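Local structure of putative peptidyl-arginine deiminase (Chlorobium tepidum, 1XKN) at residues Phe40-Tyr45 against Lys71-Glu76; Gln46-Glu51 against Glu81-His86; Ala159-Gly164 against Ala222-Glu227; Ala165-Thr170 against Lys201-Gly206. The protein probably acts as a hydrolase of the guanidine-modifying superfamily, with agmatine or protein-arginine deiminase activity. All blocks are in the same frame, centred on the assembly; numbering follows the deposited sequence.

Contact 1: Phe40-Tyr45 against Lys71-Glu76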
# COMPACT_ATOMS: atom_id res chain seq x y z
N PHE A 40 8.05 -8.75 10.03
CA PHE A 40 6.88 -9.29 9.34
C PHE A 40 6.03 -10.10 10.30
O PHE A 40 4.80 -10.11 10.19
CB PHE A 40 7.30 -10.13 8.14
CG PHE A 40 7.60 -9.32 6.91
CD1 PHE A 40 8.80 -8.63 6.78
CD2 PHE A 40 6.66 -9.23 5.88
CE1 PHE A 40 9.05 -7.85 5.65
CE2 PHE A 40 6.91 -8.45 4.75
CZ PHE A 40 8.11 -7.76 4.64
N ALA A 41 6.67 -10.78 11.25
CA ALA A 41 5.94 -11.58 12.23
C ALA A 41 5.12 -10.64 13.11
O ALA A 41 3.97 -10.93 13.44
CB ALA A 41 6.91 -12.38 13.09
N GLU A 42 5.71 -9.50 13.48
CA GLU A 42 5.00 -8.53 14.31
C GLU A 42 3.81 -7.97 13.54
O GLU A 42 2.72 -7.83 14.08
CB GLU A 42 5.94 -7.38 14.70
CG GLU A 42 5.29 -6.33 15.59
CD GLU A 42 6.27 -5.28 16.08
OE1 GLU A 42 5.84 -4.38 16.83
OE2 GLU A 42 7.46 -5.35 15.71
N LEU A 43 4.03 -7.66 12.26
CA LEU A 43 2.99 -7.14 11.40
C LEU A 43 1.86 -8.15 11.23
O LEU A 43 0.68 -7.82 11.36
CB LEU A 43 3.58 -6.78 10.03
CG LEU A 43 2.60 -6.46 8.89
CD1 LEU A 43 1.70 -5.30 9.27
CD2 LEU A 43 3.40 -6.14 7.64
N ALA A 44 2.23 -9.39 10.93
CA ALA A 44 1.24 -10.45 10.74
C ALA A 44 0.43 -10.64 12.02
O ALA A 44 -0.79 -10.83 11.97
CB ALA A 44 1.93 -11.75 10.34
N TYR A 45 1.10 -10.59 13.17
CA TYR A 45 0.42 -10.75 14.44
C TYR A 45 -0.60 -9.64 14.65
O TYR A 45 -1.76 -9.91 14.95
CB TYR A 45 1.41 -10.73 15.61
CG TYR A 45 0.74 -10.64 16.95
CD1 TYR A 45 -0.04 -11.69 17.44
CD2 TYR A 45 0.84 -9.49 17.73
CE1 TYR A 45 -0.70 -11.59 18.67
CE2 TYR A 45 0.19 -9.37 18.95
CZ TYR A 45 -0.58 -10.43 19.41
OH TYR A 45 -1.23 -10.32 20.62
N LYS A 71 5.01 -17.58 16.63
CA LYS A 71 4.79 -18.20 17.93
C LYS A 71 5.38 -17.34 19.05
O LYS A 71 4.94 -17.41 20.19
CB LYS A 71 5.40 -19.60 17.95
CG LYS A 71 5.04 -20.42 19.18
CD LYS A 71 5.59 -21.83 19.08
CE LYS A 71 5.24 -22.65 20.31
NZ LYS A 71 3.77 -22.74 20.52
N GLU A 72 6.38 -16.53 18.71
CA GLU A 72 7.00 -15.65 19.71
C GLU A 72 6.08 -14.47 19.98
O GLU A 72 6.12 -13.87 21.06
CB GLU A 72 8.36 -15.13 19.22
CG GLU A 72 9.38 -16.21 18.94
CD GLU A 72 10.80 -15.68 18.98
OE1 GLU A 72 11.26 -15.28 20.07
OE2 GLU A 72 11.46 -15.65 17.91
N ARG A 73 5.25 -14.13 18.99
CA ARG A 73 4.32 -13.02 19.12
C ARG A 73 3.00 -13.53 19.69
O ARG A 73 2.31 -12.81 20.42
CB ARG A 73 4.06 -12.39 17.75
CG ARG A 73 5.31 -11.96 16.99
CD ARG A 73 6.00 -10.77 17.64
NE ARG A 73 7.14 -10.33 16.85
CZ ARG A 73 7.83 -9.22 17.09
NH1 ARG A 73 7.50 -8.43 18.10
NH2 ARG A 73 8.85 -8.90 16.31
N ASP A 74 2.66 -14.77 19.36
CA ASP A 74 1.41 -15.40 19.80
C ASP A 74 1.74 -16.81 20.30
O ASP A 74 1.44 -17.80 19.63
CB ASP A 74 0.45 -15.48 18.61
CG ASP A 74 -0.99 -15.72 19.02
OD1 ASP A 74 -1.24 -16.11 20.18
OD2 ASP A 74 -1.88 -15.52 18.17
N PRO A 75 2.34 -16.92 21.49
CA PRO A 75 2.72 -18.20 22.09
C PRO A 75 1.62 -19.25 22.19
O PRO A 75 1.88 -20.44 22.05
CB PRO A 75 3.27 -17.79 23.46
CG PRO A 75 2.49 -16.55 23.78
CD PRO A 75 2.52 -15.82 22.46
N GLU A 76 0.39 -18.80 22.42
CA GLU A 76 -0.73 -19.73 22.54
C GLU A 76 -1.49 -19.93 21.23
O GLU A 76 -2.39 -20.76 21.15
CB GLU A 76 -1.69 -19.24 23.62
CG GLU A 76 -1.03 -18.95 24.97
CD GLU A 76 -0.22 -20.12 25.49
OE1 GLU A 76 -0.81 -21.21 25.68
OE2 GLU A 76 1.00 -19.96 25.70
O HOH W 1 9.07 -6.15 17.77
O HOH W 2 0.19 -12.40 22.08

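Contact 2: Gln46-Glu51 against Glu81-His86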
# COMPACT_ATOMS: atom_id res chain seq x y z
N GLN A 46 -0.17 -8.39 14.49
CA GLN A 46 -1.09 -7.27 14.66
C GLN A 46 -2.28 -7.42 13.71
O GLN A 46 -3.42 -7.19 14.09
CB GLN A 46 -0.38 -5.93 14.41
CG GLN A 46 0.53 -5.49 15.54
CD GLN A 46 -0.17 -5.42 16.89
OE1 GLN A 46 -1.33 -5.02 16.97
NE2 GLN A 46 0.53 -5.80 17.95
N LEU A 47 -2.01 -7.80 12.47
CA LEU A 47 -3.08 -7.97 11.50
C LEU A 47 -4.03 -9.10 11.89
O LEU A 47 -5.24 -9.00 11.68
CB LEU A 47 -2.52 -8.25 10.11
CG LEU A 47 -1.79 -7.09 9.43
CD1 LEU A 47 -1.10 -7.59 8.18
CD2 LEU A 47 -2.77 -5.98 9.11
N SER A 48 -3.49 -10.17 12.46
CA SER A 48 -4.31 -11.31 12.85
C SER A 48 -5.28 -10.97 13.99
O SER A 48 -6.22 -11.72 14.24
CB SER A 48 -3.44 -12.52 13.24
OG SER A 48 -2.74 -12.32 14.45
N ARG A 49 -5.04 -9.86 14.67
CA ARG A 49 -5.93 -9.44 15.75
C ARG A 49 -7.19 -8.84 15.14
O ARG A 49 -8.26 -8.83 15.76
CB ARG A 49 -5.25 -8.37 16.61
CG ARG A 49 -4.01 -8.83 17.34
CD ARG A 49 -3.39 -7.66 18.10
NE ARG A 49 -4.34 -7.09 19.05
CZ ARG A 49 -4.42 -5.79 19.33
NH1 ARG A 49 -3.61 -4.93 18.74
NH2 ARG A 49 -5.32 -5.36 20.21
N SER A 50 -7.06 -8.38 13.90
CA SER A 50 -8.14 -7.72 13.18
C SER A 50 -8.88 -8.54 12.14
O SER A 50 -10.11 -8.46 12.03
CB SER A 50 -7.58 -6.46 12.51
OG SER A 50 -8.51 -5.88 11.62
N GLU A 51 -8.14 -9.33 11.37
CA GLU A 51 -8.76 -10.09 10.30
C GLU A 51 -7.85 -11.22 9.82
O GLU A 51 -6.77 -11.45 10.38
CB GLU A 51 -9.05 -9.14 9.12
CG GLU A 51 -7.77 -8.58 8.47
CD GLU A 51 -7.88 -7.11 8.09
OE1 GLU A 51 -7.43 -6.74 6.98
OE2 GLU A 51 -8.39 -6.30 8.90
N GLU A 81 -5.43 -19.53 13.65
CA GLU A 81 -6.34 -19.95 12.58
C GLU A 81 -6.57 -18.86 11.54
O GLU A 81 -6.96 -19.15 10.41
CB GLU A 81 -7.70 -20.36 13.15
CG GLU A 81 -7.70 -21.63 14.00
CD GLU A 81 -6.97 -21.45 15.31
OE1 GLU A 81 -7.17 -20.40 15.96
OE2 GLU A 81 -6.21 -22.36 15.70
N ARG A 82 -6.32 -17.61 11.92
CA ARG A 82 -6.53 -16.49 11.02
C ARG A 82 -5.38 -16.27 10.04
O ARG A 82 -5.53 -15.55 9.06
CB ARG A 82 -6.76 -15.21 11.82
CG ARG A 82 -7.96 -15.29 12.76
CD ARG A 82 -8.09 -14.01 13.56
NE ARG A 82 -9.20 -14.07 14.51
CZ ARG A 82 -9.53 -13.08 15.34
NH1 ARG A 82 -8.83 -11.95 15.33
NH2 ARG A 82 -10.55 -13.22 16.17
N ILE A 83 -4.23 -16.89 10.31
CA ILE A 83 -3.09 -16.74 9.41
C ILE A 83 -3.01 -17.94 8.48
O ILE A 83 -2.70 -19.06 8.89
CB ILE A 83 -1.79 -16.58 10.21
CG1 ILE A 83 -1.89 -15.32 11.08
CG2 ILE A 83 -0.60 -16.48 9.27
CD1 ILE A 83 -0.67 -15.03 11.93
N VAL A 84 -3.33 -17.69 7.21
CA VAL A 84 -3.34 -18.72 6.18
C VAL A 84 -2.18 -18.56 5.20
O VAL A 84 -2.00 -17.49 4.61
CB VAL A 84 -4.66 -18.68 5.38
CG1 VAL A 84 -4.71 -19.82 4.38
CG2 VAL A 84 -5.85 -18.74 6.33
N PHE A 85 -1.41 -19.63 5.03
CA PHE A 85 -0.26 -19.61 4.11
C PHE A 85 -0.61 -20.14 2.73
O PHE A 85 -1.40 -21.08 2.59
CB PHE A 85 0.90 -20.42 4.69
CG PHE A 85 1.49 -19.83 5.93
CD1 PHE A 85 0.90 -20.06 7.17
CD2 PHE A 85 2.59 -18.98 5.85
CE1 PHE A 85 1.40 -19.45 8.32
CE2 PHE A 85 3.10 -18.37 7.00
CZ PHE A 85 2.50 -18.60 8.23
N HIS A 86 -0.01 -19.53 1.72
CA HIS A 86 -0.23 -19.95 0.34
C HIS A 86 1.11 -20.14 -0.34
O HIS A 86 2.00 -19.30 -0.22
CB HIS A 86 -1.02 -18.89 -0.43
CG HIS A 86 -2.36 -18.59 0.17
ND1 HIS A 86 -2.52 -17.78 1.27
CD2 HIS A 86 -3.60 -19.04 -0.16
CE1 HIS A 86 -3.80 -17.75 1.60
NE2 HIS A 86 -4.47 -18.50 0.75

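Contact 3: Ala159-Gly164 against Ala222-Glu227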
# COMPACT_ATOMS: atom_id res chain seq x y z
N ALA A 159 1.46 3.50 -5.78
CA ALA A 159 1.52 4.72 -6.57
C ALA A 159 0.17 5.42 -6.70
O ALA A 159 0.08 6.52 -7.24
CB ALA A 159 2.08 4.42 -7.95
N ILE A 160 -0.88 4.78 -6.19
CA ILE A 160 -2.22 5.37 -6.25
C ILE A 160 -2.90 5.27 -4.89
O ILE A 160 -2.51 4.47 -4.05
CB ILE A 160 -3.11 4.65 -7.31
CG1 ILE A 160 -3.25 3.17 -6.95
CG2 ILE A 160 -2.50 4.81 -8.70
CD1 ILE A 160 -4.31 2.45 -7.77
N ASP A 161 -3.92 6.10 -4.68
CA ASP A 161 -4.68 6.10 -3.44
C ASP A 161 -6.06 6.64 -3.77
O ASP A 161 -6.19 7.75 -4.29
CB ASP A 161 -3.99 6.97 -2.38
CG ASP A 161 -4.63 6.85 -1.01
OD1 ASP A 161 -5.58 7.60 -0.72
OD2 ASP A 161 -4.19 5.98 -0.23
N VAL A 162 -7.10 5.86 -3.48
CA VAL A 162 -8.46 6.27 -3.81
C VAL A 162 -9.32 6.65 -2.60
O VAL A 162 -9.07 6.19 -1.48
CB VAL A 162 -9.20 5.16 -4.60
CG1 VAL A 162 -8.40 4.82 -5.86
CG2 VAL A 162 -9.37 3.92 -3.74
N ASN A 163 -10.33 7.49 -2.82
CA ASN A 163 -11.21 7.90 -1.73
C ASN A 163 -12.47 7.04 -1.69
O ASN A 163 -13.33 7.22 -0.84
CB ASN A 163 -11.57 9.39 -1.87
CG ASN A 163 -12.68 9.64 -2.86
OD1 ASN A 163 -12.76 8.99 -3.90
ND2 ASN A 163 -13.54 10.61 -2.55
N GLY A 164 -12.55 6.09 -2.63
CA GLY A 164 -13.69 5.18 -2.68
C GLY A 164 -14.97 5.78 -3.22
O GLY A 164 -16.04 5.16 -3.13
N ALA A 222 1.09 11.24 0.75
CA ALA A 222 -0.30 11.64 0.94
C ALA A 222 -1.25 10.46 0.85
O ALA A 222 -1.06 9.56 0.02
CB ALA A 222 -0.66 12.70 -0.09
N ARG A 223 -2.28 10.47 1.69
CA ARG A 223 -3.25 9.37 1.73
C ARG A 223 -4.67 9.84 2.08
O ARG A 223 -4.85 10.72 2.91
CB ARG A 223 -2.83 8.36 2.81
CG ARG A 223 -1.43 7.77 2.67
CD ARG A 223 -1.41 6.68 1.61
NE ARG A 223 -2.42 5.66 1.87
CZ ARG A 223 -2.34 4.75 2.83
NH1 ARG A 223 -3.33 3.87 2.99
NH2 ARG A 223 -1.27 4.69 3.60
N PHE A 224 -5.67 9.24 1.44
CA PHE A 224 -7.05 9.57 1.78
C PHE A 224 -7.32 8.86 3.11
O PHE A 224 -6.87 7.74 3.30
CB PHE A 224 -8.02 9.03 0.72
CG PHE A 224 -8.29 9.99 -0.40
CD1 PHE A 224 -9.00 11.17 -0.18
CD2 PHE A 224 -7.81 9.72 -1.68
CE1 PHE A 224 -9.23 12.07 -1.21
CE2 PHE A 224 -8.04 10.61 -2.72
CZ PHE A 224 -8.74 11.79 -2.49
N VAL A 225 -8.03 9.52 4.03
CA VAL A 225 -8.37 8.91 5.31
C VAL A 225 -9.88 8.74 5.38
O VAL A 225 -10.40 7.95 6.16
CB VAL A 225 -7.88 9.74 6.53
CG1 VAL A 225 -6.36 9.62 6.66
CG2 VAL A 225 -8.30 11.19 6.39
N ASN A 226 -10.58 9.53 4.56
CA ASN A 226 -12.03 9.44 4.42
C ASN A 226 -12.39 10.08 3.08
O ASN A 226 -11.53 10.59 2.37
CB ASN A 226 -12.79 10.09 5.60
CG ASN A 226 -12.57 11.59 5.71
OD1 ASN A 226 -12.84 12.34 4.78
ND2 ASN A 226 -12.09 12.02 6.87
N GLU A 227 -13.67 10.03 2.73
CA GLU A 227 -14.17 10.54 1.46
C GLU A 227 -13.67 11.91 1.02
O GLU A 227 -13.44 12.13 -0.17
CB GLU A 227 -15.69 10.53 1.49
CG GLU A 227 -16.36 10.45 0.14
CD GLU A 227 -17.76 9.88 0.24
OE1 GLU A 227 -18.65 10.55 0.79
OE2 GLU A 227 -17.95 8.73 -0.22
O HOH W 3 -5.97 5.49 1.84
O HOH W 4 -15.85 6.59 0.01

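Contact 4: Ala165-Thr170 against Lys201-Gly206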
# COMPACT_ATOMS: atom_id res chain seq x y z
N ALA A 165 -14.88 6.97 -3.79
CA ALA A 165 -16.06 7.63 -4.32
C ALA A 165 -15.78 8.35 -5.64
O ALA A 165 -16.51 9.26 -6.02
CB ALA A 165 -16.62 8.62 -3.30
N GLY A 166 -14.71 7.95 -6.32
CA GLY A 166 -14.41 8.57 -7.60
C GLY A 166 -13.09 9.31 -7.73
O GLY A 166 -12.68 9.64 -8.84
N LEU A 167 -12.44 9.59 -6.61
CA LEU A 167 -11.17 10.29 -6.65
C LEU A 167 -10.00 9.33 -6.53
O LEU A 167 -10.08 8.31 -5.85
CB LEU A 167 -11.07 11.31 -5.51
CG LEU A 167 -12.18 12.36 -5.39
CD1 LEU A 167 -11.85 13.29 -4.23
CD2 LEU A 167 -12.31 13.13 -6.69
N LEU A 168 -8.91 9.67 -7.21
CA LEU A 168 -7.69 8.88 -7.17
C LEU A 168 -6.53 9.85 -7.09
O LEU A 168 -6.38 10.73 -7.95
CB LEU A 168 -7.57 7.97 -8.40
CG LEU A 168 -6.32 7.08 -8.45
CD1 LEU A 168 -6.60 5.82 -9.24
CD2 LEU A 168 -5.15 7.85 -9.07
N LEU A 169 -5.72 9.70 -6.05
CA LEU A 169 -4.56 10.54 -5.81
C LEU A 169 -3.30 9.81 -6.28
O LEU A 169 -3.12 8.63 -5.99
CB LEU A 169 -4.45 10.85 -4.31
CG LEU A 169 -3.39 11.84 -3.85
CD1 LEU A 169 -3.72 13.22 -4.37
CD2 LEU A 169 -3.31 11.85 -2.32
N THR A 170 -2.43 10.52 -6.99
CA THR A 170 -1.19 9.91 -7.48
C THR A 170 -0.12 10.98 -7.64
O THR A 170 -0.32 12.12 -7.20
CB THR A 170 -1.43 9.20 -8.84
OG1 THR A 170 -0.28 8.42 -9.19
CG2 THR A 170 -1.71 10.21 -9.94
N LYS A 201 -12.05 11.25 -11.28
CA LYS A 201 -11.11 12.36 -11.27
C LYS A 201 -9.76 11.94 -10.71
O LYS A 201 -9.68 11.35 -9.64
CB LYS A 201 -11.68 13.52 -10.43
CG LYS A 201 -10.82 14.79 -10.43
CD LYS A 201 -11.49 15.88 -9.61
CE LYS A 201 -10.72 17.19 -9.67
NZ LYS A 201 -11.39 18.26 -8.86
N VAL A 202 -8.71 12.25 -11.46
CA VAL A 202 -7.36 11.93 -11.04
C VAL A 202 -6.69 13.20 -10.54
O VAL A 202 -6.64 14.21 -11.24
CB VAL A 202 -6.52 11.35 -12.20
CG1 VAL A 202 -5.11 11.02 -11.71
CG2 VAL A 202 -7.19 10.10 -12.75
N LEU A 203 -6.19 13.14 -9.31
CA LEU A 203 -5.52 14.28 -8.69
C LEU A 203 -4.01 14.04 -8.75
O LEU A 203 -3.49 13.17 -8.06
CB LEU A 203 -5.97 14.42 -7.24
CG LEU A 203 -7.47 14.59 -6.99
CD1 LEU A 203 -7.74 14.48 -5.50
CD2 LEU A 203 -7.94 15.93 -7.53
N TRP A 204 -3.32 14.82 -9.58
CA TRP A 204 -1.89 14.66 -9.74
C TRP A 204 -1.00 15.52 -8.85
O TRP A 204 -0.92 16.73 -9.04
CB TRP A 204 -1.48 14.92 -11.19
CG TRP A 204 -2.06 13.97 -12.18
CD1 TRP A 204 -3.29 14.04 -12.77
CD2 TRP A 204 -1.42 12.82 -12.73
NE1 TRP A 204 -3.45 13.00 -13.66
CE2 TRP A 204 -2.31 12.23 -13.65
CE3 TRP A 204 -0.16 12.22 -12.54
CZ2 TRP A 204 -2.00 11.08 -14.38
CZ3 TRP A 204 0.15 11.07 -13.26
CH2 TRP A 204 -0.77 10.51 -14.17
N LEU A 205 -0.34 14.89 -7.89
CA LEU A 205 0.58 15.61 -7.02
C LEU A 205 1.92 15.64 -7.75
O LEU A 205 2.04 15.08 -8.84
CB LEU A 205 0.73 14.90 -5.67
CG LEU A 205 -0.54 14.87 -4.81
CD1 LEU A 205 -0.26 14.11 -3.52
CD2 LEU A 205 -0.99 16.29 -4.51
N GLY A 206 2.93 16.26 -7.15
CA GLY A 206 4.22 16.37 -7.81
C GLY A 206 5.30 15.35 -7.50
O GLY A 206 5.19 14.17 -7.87

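Contact 1: Phe40-Tyr45 against Lys71-Glu76
With CG beside its own backbone N (chi1 -54°) and a bend at chi2 (-70°), Arg-73 lays its chain along helix 36-50, where the guanidinium meets Glu-42, while Tyr-45 swings its ring beneath the Arg-73 carbonyl with CG anti to its own backbone N (chi1 169°). Glu-42 CB lies over the centre of the guanidinium, 3.6 Å from Arg-73 CZ, so the planar group rests on aliphatic carbon of the helix. The carboxylate of Glu-42 reaches past it on an extended chain, and Glu-42 OE2 comes to 3.9 Å from Arg-73 NH2. This long salt bridge is a matter of charge alone, because the oxygen stands well out of the guanidinium plane. A water makes the directed link instead, donating to Glu-42 OE2 and accepting from Arg-73 NH1 at 2.8 Å. The packing joins two helices of the alpha/beta fold, 36-50 and the weakly bonded last turn of helix 60-73, at the protein surface; Arg-73 NH2 also bonds to Ala-38 O in the former. One turn further along helix 36-50, Tyr-45 CB packs 3.8 Å from Arg-73 CB. Arg-73 O sits above the tyrosine ring, offset toward its rim, 3.7 Å from Tyr-45 CE1, and a second water joins this oxygen to Tyr-45 OH. Asp-74 lays its CB 4.0 Å from Tyr-45 CD1, whereas its carboxylate turns to the backbone nitrogens of Lys-78 and Tyr-79.

Contact 2: Gln46-Glu51 against Glu81-His86
Arg-82 reaches across to the end of helix 36-50 and offers NH1 to two backbone carbonyls. The principal bond runs from Arg-82 NH1 to Ser-48 O at 2.8 Å, with an N-H...O angle of 155°; the donor lies in the carbonyl plane, the oxygen tilted from the guanidinium plane. Arg-82 NH1 also makes a weak bond to Arg-49 O at 3.2 Å, strongly bent at 125°. Positive charge here would probably interact favourably with the helix dipole. An extended chain from CG to NE carries the guanidinium this far.

At the close of the helix, Leu-47 O accepts from both Ser-50 N and Glu-51 N. Arg-49 NH1 donates in plane to a lone pair of Gln-46 OE1, and Arg-49 NH2 pairs with Glu-321. Ser-48 OG is satisfied by Tyr-45 O, leaving Ser-48 CB to pack on Ile-83 CG1 at 3.9 Å. Ser-50 OG donates to Glu-51 OE2 at 2.8 Å, and the same carboxylate is held further by Thr-18, His-15 and Asn-293. Helix 60-73 links parallel neighbours 52-57 and 83-87 in a beta-alpha-beta unit; helix 36-50 leads into the first, and Ile-83 of the second sits between that helix and Leu-70 of helix 60-73.

Contact 3: Ala159-Gly164 against Ala222-Glu227
Asp-161 and Asn-163 grip the 222-227 segment with their side chains, one at the strand and one beyond it. The two oxygens of Asp-161 divide their work: OD1 accepts from Phe-224 N at 2.7 Å, and OD2 accepts from Arg-223 NE at 2.8 Å in a salt bridge. Both donors approach from above the carboxylate plane. Arg-223 can present NE edge-on because its chain bends at chi2 and chi3; its outer nitrogens are taken by Glu-11 and by the carbonyls of Ala-287 and Phe-289.

The Phe-224 ring is packed closely as well. Asn-163 CB stands 3.4 Å from the Phe-224 ring centroid, only 6° off the normal, a CH-pi contact that is almost exactly centred. Asn-163 sends its amide on to Glu-227, where ND2 meets a lone pair of Glu-227 O at 2.8 Å, nearly straight at 173°. Asn-163 OD1 accepts from Ala-165 N and Leu-167 N; the amide thus bonds to the following loop through OD1 and to the other segment through ND2.

Water enters elsewhere. One donates to Asp-161 OD2 and Phe-224 O and accepts weakly from Arg-223 NH1. The Glu-227 side chain is exposed, and a second water donates to its OE2 and to Asn-163 O. Strands 160-162 and 222-224 run 28° from parallel with axes 6.5 Å apart and belong to different sheets. The Phe-224 side chain points from its strand toward the other and also meets Leu-167 and Leu-169 of strand 167-171 and Val-230 of strand 229-233.

Contact 4: Ala165-Thr170 against Lys201-Gly206
Strands 167-170 and 201-205 pair in parallel, 4.8 Å apart and 20° from exact alignment, through five backbone hydrogen bonds running from Lys-201 N with Gly-166 O to Leu-205 N with Thr-170 O. Helix 186-197 lies between them in the chain, making this a beta-alpha-beta unit in which the two strands are immediate neighbours. The straightest bond is Leu-203 N to Leu-168 O, at 2.8 Å and 177°.

On one face, Leu-167, Leu-169 and Leu-203 pack with the aliphatic part of Lys-201. Leu-167 CD2 lies alongside Lys-201 CB at 3.8 Å, and the extended lysine chain continues until NZ reaches Thr-257 O. Leu-169 CD1 touches Leu-205 CG at 3.6 Å. The same methyl also meets Leu-203 CB, and Ala-222 of the adjoining sheet packs against Leu-169.

The other face carries Leu-168, Val-202, Thr-170 and Trp-204. Leu-168 CD2 lies 4.1 Å from Val-202 CG1. Thr-170 places OG1 anti to its backbone N (chi1 -170°), which directs the hydroxyl to Ala-159 O and leaves the methyl to the indole. Trp-204 NE1 is held by Glu-190, and Thr-170 CG2 makes a CH-pi contact over the six-membered ring of Trp-204, 3.6 Å from Trp-204 CE3.

Overall arrangement
The four contacts form two pairs. Contacts 1 and 2, with centres 10 Å apart, share helix 36-50, and their segments alternate along the chain: successive parts of that helix meet the end of helix 60-73 and the start of strand 83-87. Contacts 3 and 4 lie 8 Å apart and meet through the three-stranded sheet 160-162, 167-171 and 201-205; contact 4 is nested within the loop closed by contact 3, which joins this sheet to the one containing 222-226. The pairs follow in series, with contacts 1 and 4 about 36 Å apart between centres. The two pairs lie largely on opposite sides of the chain's centre, one joining helices to a parallel strand, the other joining two sheets.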